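Local coordinates for alpha-1,2-mannosyltransferase (Ktr4), putative (Neosartorya fumigata, PDB 7BOP), which is a putative fungal mannosyltransferase of the GT-A class that binds guanosine-5'-diphosphate, a manganese ion and sodium ions, at residues E156-Y161 against P228-T233; M255-D260 against E373-S378. All coordinates share one frame; numbering follows the deposited sequence.

Contact 1: E156-Y161 against P228-T233; sequences EQKIQY and PKTVPT. With NA (sodium ion), chain J.
Lys229 folds its side chain against the backbone where helix 144-157 ends, running obliquely across the chain of Gln157, while Lys158 extends back obliquely across Thr230. CD of Lys229 rests 4.0 Å from Gln157 CB; the turn at chi3 (-59°) then brings CE to 3.9 Å from Lys158 CA, and the turn at chi4 (-56°) swings NZ off toward a water and Asp227. The amide oxygen OE1 of the otherwise extended Gln157 flanks the same chain, 3.8 Å from Lys229 CD. Lys158 stays nearly straight until a bend at chi4. Its CE meets the methyl CG2 of Thr230 at 3.9 Å, and its CD lies over one face of the Tyr161 ring, toward the rim. The direct touches are van der Waals, carbon against carbon or against the oxygens of Gln157; the water makes the polar link, accepting from Lys229 NZ at 2.8 Å and from Ile159 N. In this GT-A glycosyltransferase the contact joins the C-terminal end of one helix to the short 3-10 turn that follows strand 218-224. The ammonium groups, NZ to NZ 5.7 Å apart, share the carboxylate of Asp227: Lys229 pairs with OD1 and Lys158 with OD2, which probably offsets their like charges. Thr230 OG1 hydrogen-bonds to Asp227 O. Behind Lys158 the chain wraps a sodium ion, held by Lys158 O at 2.2 Å, Tyr161 O, a water and Thr155 O.

Contact 2: M255-D260 against E373-S378; sequences MGWLTD and EDCRPS
Chi1 of 175° swings the Trp257 indole opposite its backbone N, beside the carbonyl carbon, and 174° does the same for Ser378 OG, bringing the hydroxyl to the ring's CD1 edge. Ser378 OG lies in the indole plane, at the edge, 3.5 Å from Trp257 CD1. Next along that rim sits Cys375 SG, 3.6 Å from Trp257 NE1. This is an edge-on sulfur-aromatic contact rather than one over the ring face, and NE1 is left buried without a hydrogen-bond partner. Asp260 approaches the serine as well: its OD2 is 3.1 Å from Ser378 OG, a hydrogen bond left unsettled because the same proton could go to a different acceptor. A water joins the two segments beside this pair, donating to Trp257 O at 2.8 Å and lying 2.7 Å from Ser378 OG. The other carboxylate oxygen, Asp260 OD1, is hydrogen-bonded to Ser262 OG. At the start of helix 376-382, Asp374 OD1 caps Arg376 N from above the carboxylate plane. Arg376 also grips the same carboxylate side-on, NE to OD1 at 3.0 Å and NH2 to OD2 at 2.8 Å, tying the turn to the first residue of the helix; Asp36 is a second partner of NH2. A disulfide from Cys375 to Cys277 fastens this turn covalently to the chain just before strand 278-279. The contact thus joins the short helix 255-258 to the C-terminal helix 376-382, with Trp257 meeting Tyr379 edge-to-face and also touching Asn223 of strand 218-224 and Ser321 of helix 316-327.

How the contacts relate
Contact 1 closes before contact 2 opens along the chain; their centres lie 20 Å apart and their nearest atoms about 8 Å, without touching. Strand 218-224 of the mixed sheet relates them: the loop leaving it supplies 228-233 of contact 1, whereas Asn223 within it meets both sides of contact 2. Helix 234-244, which follows that loop, offers Trp235 to the segment 255-260. Contact 1 is partly buried, beside a sodium site and with the Lys158 side chain about 9 Å from guanosine-5'-diphosphate. Contact 2 is fully buried and brings the C-terminal helix 376-382 onto the body of the GT-A fold.

Contact 1: E156-Y161 against P228-T233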
loop_
_atom_site.group_PDB
_atom_site.type_symbol
_atom_site.label_atom_id
_atom_site.label_comp_id
_atom_site.label_asym_id
_atom_site.label_seq_id
_atom_site.Cartn_x
_atom_site.Cartn_y
_atom_site.Cartn_z
ATOM N N GLU A 156 -12.674 21.127 -8.908
ATOM C CA GLU A 156 -13.785 21.916 -8.361
ATOM C C GLU A 156 -14.524 21.155 -7.261
ATOM O O GLU A 156 -14.931 21.752 -6.278
ATOM C CB GLU A 156 -14.774 22.366 -9.456
ATOM C CG GLU A 156 -14.274 23.487 -10.366
ATOM C CD GLU A 156 -13.744 24.708 -9.616
ATOM O OE1 GLU A 156 -12.630 25.177 -9.952
ATOM O OE2 GLU A 156 -14.433 25.203 -8.692
ATOM N N GLN A 157 -14.682 19.843 -7.415
ATOM C CA GLN A 157 -15.497 19.057 -6.479
ATOM C C GLN A 157 -14.778 18.541 -5.243
ATOM O O GLN A 157 -15.375 18.466 -4.187
ATOM C CB GLN A 157 -16.094 17.852 -7.195
ATOM C CG GLN A 157 -17.048 18.204 -8.323
ATOM C CD GLN A 157 -17.522 16.975 -9.076
ATOM O OE1 GLN A 157 -16.907 15.903 -9.001
ATOM N NE2 GLN A 157 -18.588 17.132 -9.837
ATOM N N LYS A 158 -13.522 18.139 -5.391
ATOM C CA LYS A 158 -12.841 17.356 -4.366
ATOM C C LYS A 158 -12.202 18.227 -3.284
ATOM O O LYS A 158 -11.462 19.167 -3.586
ATOM C CB LYS A 158 -11.786 16.447 -5.008
ATOM C CG LYS A 158 -11.160 15.459 -4.038
ATOM C CD LYS A 158 -10.358 14.382 -4.762
ATOM C CE LYS A 158 -9.425 13.658 -3.804
ATOM N NZ LYS A 158 -10.173 13.085 -2.666
ATOM N N ILE A 159 -12.485 17.869 -2.035
ATOM C CA ILE A 159 -12.017 18.596 -0.843
ATOM C C ILE A 159 -10.490 18.612 -0.781
ATOM O O ILE A 159 -9.840 17.575 -0.930
ATOM C CB ILE A 159 -12.627 17.986 0.459
ATOM C CG1 ILE A 159 -14.079 18.456 0.621
ATOM C CG2 ILE A 159 -11.840 18.368 1.713
ATOM C CD1 ILE A 159 -14.897 17.643 1.587
ATOM N N GLN A 160 -9.946 19.805 -0.586
ATOM C CA GLN A 160 -8.511 20.035 -0.407
ATOM C C GLN A 160 -7.707 19.322 -1.481
ATOM O O GLN A 160 -6.790 18.566 -1.201
ATOM C CB GLN A 160 -8.098 19.650 1.013
ATOM C CG GLN A 160 -8.742 20.578 2.043
ATOM C CD GLN A 160 -8.385 20.223 3.462
ATOM O OE1 GLN A 160 -7.796 21.021 4.158
ATOM N NE2 GLN A 160 -8.739 19.024 3.890
ATOM N N TYR A 161 -8.091 19.584 -2.722
ATOM C CA TYR A 161 -7.561 18.884 -3.882
ATOM C C TYR A 161 -7.604 19.776 -5.120
ATOM O O TYR A 161 -8.666 20.340 -5.479
ATOM C CB TYR A 161 -8.330 17.593 -4.138
ATOM C CG TYR A 161 -7.865 16.806 -5.353
ATOM C CD1 TYR A 161 -8.382 17.071 -6.620
ATOM C CD2 TYR A 161 -6.911 15.798 -5.236
ATOM C CE1 TYR A 161 -7.973 16.345 -7.732
ATOM C CE2 TYR A 161 -6.494 15.073 -6.344
ATOM C CZ TYR A 161 -7.032 15.350 -7.588
ATOM O OH TYR A 161 -6.623 14.632 -8.687
ATOM N N PRO A 228 -15.391 8.355 -3.259
ATOM C CA PRO A 228 -16.072 7.781 -4.440
ATOM C C PRO A 228 -15.900 8.576 -5.733
ATOM O O PRO A 228 -15.920 7.984 -6.814
ATOM C CB PRO A 228 -17.562 7.777 -4.049
ATOM C CG PRO A 228 -17.603 7.988 -2.579
ATOM C CD PRO A 228 -16.341 8.688 -2.181
ATOM N N LYS A 229 -15.733 9.901 -5.632
ATOM C CA LYS A 229 -15.533 10.754 -6.815
ATOM C C LYS A 229 -14.258 10.438 -7.600
ATOM O O LYS A 229 -14.171 10.795 -8.769
ATOM C CB LYS A 229 -15.483 12.231 -6.425
ATOM C CG LYS A 229 -16.805 12.752 -5.870
ATOM C CD LYS A 229 -16.771 14.259 -5.624
ATOM C CE LYS A 229 -15.681 14.686 -4.657
ATOM N NZ LYS A 229 -15.733 14.001 -3.338
ATOM N N THR A 230 -13.269 9.811 -6.960
ATOM C CA THR A 230 -12.031 9.420 -7.656
ATOM C C THR A 230 -12.162 8.115 -8.436
ATOM O O THR A 230 -11.296 7.832 -9.269
ATOM C CB THR A 230 -10.834 9.297 -6.690
ATOM O OG1 THR A 230 -11.063 8.242 -5.750
ATOM C CG2 THR A 230 -10.622 10.607 -5.925
ATOM N N VAL A 231 -13.217 7.328 -8.169
ATOM C CA VAL A 231 -13.348 5.960 -8.703
ATOM C C VAL A 231 -14.745 5.572 -9.240
ATOM O O VAL A 231 -15.100 4.403 -9.184
ATOM C CB VAL A 231 -12.898 4.909 -7.645
ATOM C CG1 VAL A 231 -11.405 5.022 -7.363
ATOM C CG2 VAL A 231 -13.691 5.039 -6.345
ATOM N N PRO A 232 -15.526 6.527 -9.800
ATOM C CA PRO A 232 -16.911 6.138 -10.100
ATOM C C PRO A 232 -17.117 4.969 -11.085
ATOM O O PRO A 232 -18.040 4.197 -10.881
ATOM C CB PRO A 232 -17.545 7.441 -10.617
ATOM C CG PRO A 232 -16.405 8.257 -11.084
ATOM C CD PRO A 232 -15.292 7.942 -10.127
ATOM N N THR A 233 -16.280 4.816 -12.109
ATOM C CA THR A 233 -16.417 3.670 -13.034
ATOM C C THR A 233 -15.439 2.515 -12.785
ATOM O O THR A 233 -15.397 1.563 -13.571
ATOM C CB THR A 233 -16.336 4.090 -14.523
ATOM O OG1 THR A 233 -15.048 4.641 -14.823
ATOM C CG2 THR A 233 -17.422 5.105 -14.864
HETATM NA NA NA J . -10.796 20.884 -4.883
HETATM O O HOH W 1 -14.458 15.694 -1.501
HETATM O O HOH W 2 -9.734 22.072 -3.144
#

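Contact 2: M255-D260 against E373-S378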
loop_
_atom_site.group_PDB
_atom_site.type_symbol
_atom_site.label_atom_id
_atom_site.label_comp_id
_atom_site.label_asym_id
_atom_site.label_seq_id
_atom_site.Cartn_x
_atom_site.Cartn_y
_atom_site.Cartn_z
ATOM N N MET A 255 -15.109 -10.678 -2.006
ATOM C CA MET A 255 -16.284 -10.032 -2.618
ATOM C C MET A 255 -17.163 -9.316 -1.589
ATOM O O MET A 255 -17.623 -8.219 -1.848
ATOM C CB MET A 255 -17.125 -11.055 -3.406
ATOM C CG MET A 255 -18.160 -10.444 -4.350
ATOM S SD MET A 255 -17.432 -9.488 -5.700
ATOM C CE MET A 255 -16.645 -10.796 -6.653
ATOM N N GLY A 256 -17.367 -9.935 -0.423
ATOM C CA GLY A 256 -18.155 -9.346 0.664
ATOM C C GLY A 256 -17.622 -8.007 1.137
ATOM O O GLY A 256 -18.379 -7.080 1.362
ATOM N N TRP A 257 -16.310 -7.908 1.293
ATOM C CA TRP A 257 -15.674 -6.644 1.662
ATOM C C TRP A 257 -15.727 -5.630 0.530
ATOM O O TRP A 257 -16.056 -4.454 0.757
ATOM C CB TRP A 257 -14.222 -6.894 2.080
ATOM C CG TRP A 257 -13.422 -5.670 2.379
ATOM C CD1 TRP A 257 -13.684 -4.714 3.327
ATOM C CD2 TRP A 257 -12.190 -5.303 1.764
ATOM N NE1 TRP A 257 -12.691 -3.755 3.323
ATOM C CE2 TRP A 257 -11.766 -4.090 2.364
ATOM C CE3 TRP A 257 -11.397 -5.878 0.760
ATOM C CZ2 TRP A 257 -10.591 -3.450 1.988
ATOM C CZ3 TRP A 257 -10.224 -5.232 0.388
ATOM C CH2 TRP A 257 -9.835 -4.033 1.000
ATOM N N LEU A 258 -15.388 -6.074 -0.680
ATOM C CA LEU A 258 -15.376 -5.189 -1.853
ATOM C C LEU A 258 -16.757 -4.572 -2.155
ATOM O O LEU A 258 -16.836 -3.453 -2.627
ATOM C CB LEU A 258 -14.868 -5.933 -3.090
ATOM C CG LEU A 258 -13.407 -6.415 -3.050
ATOM C CD1 LEU A 258 -13.102 -7.218 -4.298
ATOM C CD2 LEU A 258 -12.449 -5.251 -2.899
ATOM N N THR A 259 -17.832 -5.307 -1.886
ATOM C CA THR A 259 -19.174 -4.847 -2.220
ATOM C C THR A 259 -19.998 -4.452 -0.995
ATOM O O THR A 259 -21.199 -4.220 -1.114
ATOM C CB THR A 259 -19.943 -5.916 -3.034
ATOM O OG1 THR A 259 -20.040 -7.129 -2.277
ATOM C CG2 THR A 259 -19.236 -6.186 -4.354
ATOM N N ASP A 260 -19.367 -4.347 0.171
ATOM C CA ASP A 260 -20.094 -4.048 1.395
ATOM C C ASP A 260 -20.778 -2.687 1.289
ATOM O O ASP A 260 -20.209 -1.749 0.735
ATOM C CB ASP A 260 -19.152 -4.027 2.597
ATOM C CG ASP A 260 -19.893 -3.876 3.919
ATOM O OD1 ASP A 260 -20.918 -4.549 4.118
ATOM O OD2 ASP A 260 -19.456 -3.082 4.765
ATOM N N GLU A 373 -13.511 7.129 8.564
ATOM C CA GLU A 373 -12.706 6.678 7.444
ATOM C C GLU A 373 -12.080 5.297 7.649
ATOM O O GLU A 373 -11.555 4.728 6.694
ATOM C CB GLU A 373 -11.628 7.716 7.104
ATOM C CG GLU A 373 -12.167 9.098 6.730
ATOM C CD GLU A 373 -13.237 9.068 5.654
ATOM O OE1 GLU A 373 -13.130 8.283 4.700
ATOM O OE2 GLU A 373 -14.210 9.819 5.760
ATOM N N ASP A 374 -12.173 4.744 8.859
ATOM C CA ASP A 374 -11.632 3.418 9.159
ATOM C C ASP A 374 -12.572 2.358 8.587
ATOM O O ASP A 374 -13.745 2.311 8.953
ATOM C CB ASP A 374 -11.498 3.255 10.678
ATOM C CG ASP A 374 -10.827 1.957 11.104
ATOM O OD1 ASP A 374 -10.251 1.213 10.276
ATOM O OD2 ASP A 374 -10.862 1.680 12.315
ATOM N N CYS A 375 -12.065 1.504 7.699
ATOM C CA CYS A 375 -12.895 0.432 7.140
ATOM C C CYS A 375 -12.591 -0.949 7.728
ATOM O O CYS A 375 -13.215 -1.934 7.341
ATOM C CB CYS A 375 -12.782 0.404 5.623
ATOM S SG CYS A 375 -13.957 -0.746 4.866
ATOM N N ARG A 376 -11.689 -1.031 8.704
ATOM C CA ARG A 376 -11.371 -2.328 9.315
ATOM C C ARG A 376 -12.579 -3.107 9.865
ATOM O O ARG A 376 -12.593 -4.320 9.742
ATOM C CB ARG A 376 -10.307 -2.180 10.399
ATOM C CG ARG A 376 -8.910 -1.886 9.856
ATOM C CD ARG A 376 -7.897 -1.605 10.959
ATOM N NE ARG A 376 -8.432 -0.591 11.856
ATOM C CZ ARG A 376 -8.195 -0.487 13.159
ATOM N NH1 ARG A 376 -7.347 -1.306 13.795
ATOM N NH2 ARG A 376 -8.825 0.472 13.834
ATOM N N PRO A 377 -13.594 -2.426 10.459
ATOM C CA PRO A 377 -14.721 -3.230 10.948
ATOM C C PRO A 377 -15.392 -4.067 9.851
ATOM O O PRO A 377 -15.807 -5.206 10.110
ATOM C CB PRO A 377 -15.680 -2.177 11.525
ATOM C CG PRO A 377 -14.800 -1.050 11.912
ATOM C CD PRO A 377 -13.769 -1.003 10.809
ATOM N N SER A 378 -15.447 -3.535 8.631
ATOM C CA SER A 378 -15.928 -4.311 7.495
ATOM C C SER A 378 -14.917 -5.384 7.070
ATOM O O SER A 378 -15.291 -6.534 6.834
ATOM C CB SER A 378 -16.233 -3.398 6.316
ATOM O OG SER A 378 -16.572 -4.159 5.182
HETATM O O HOH W 3 -16.132 -2.661 2.968
#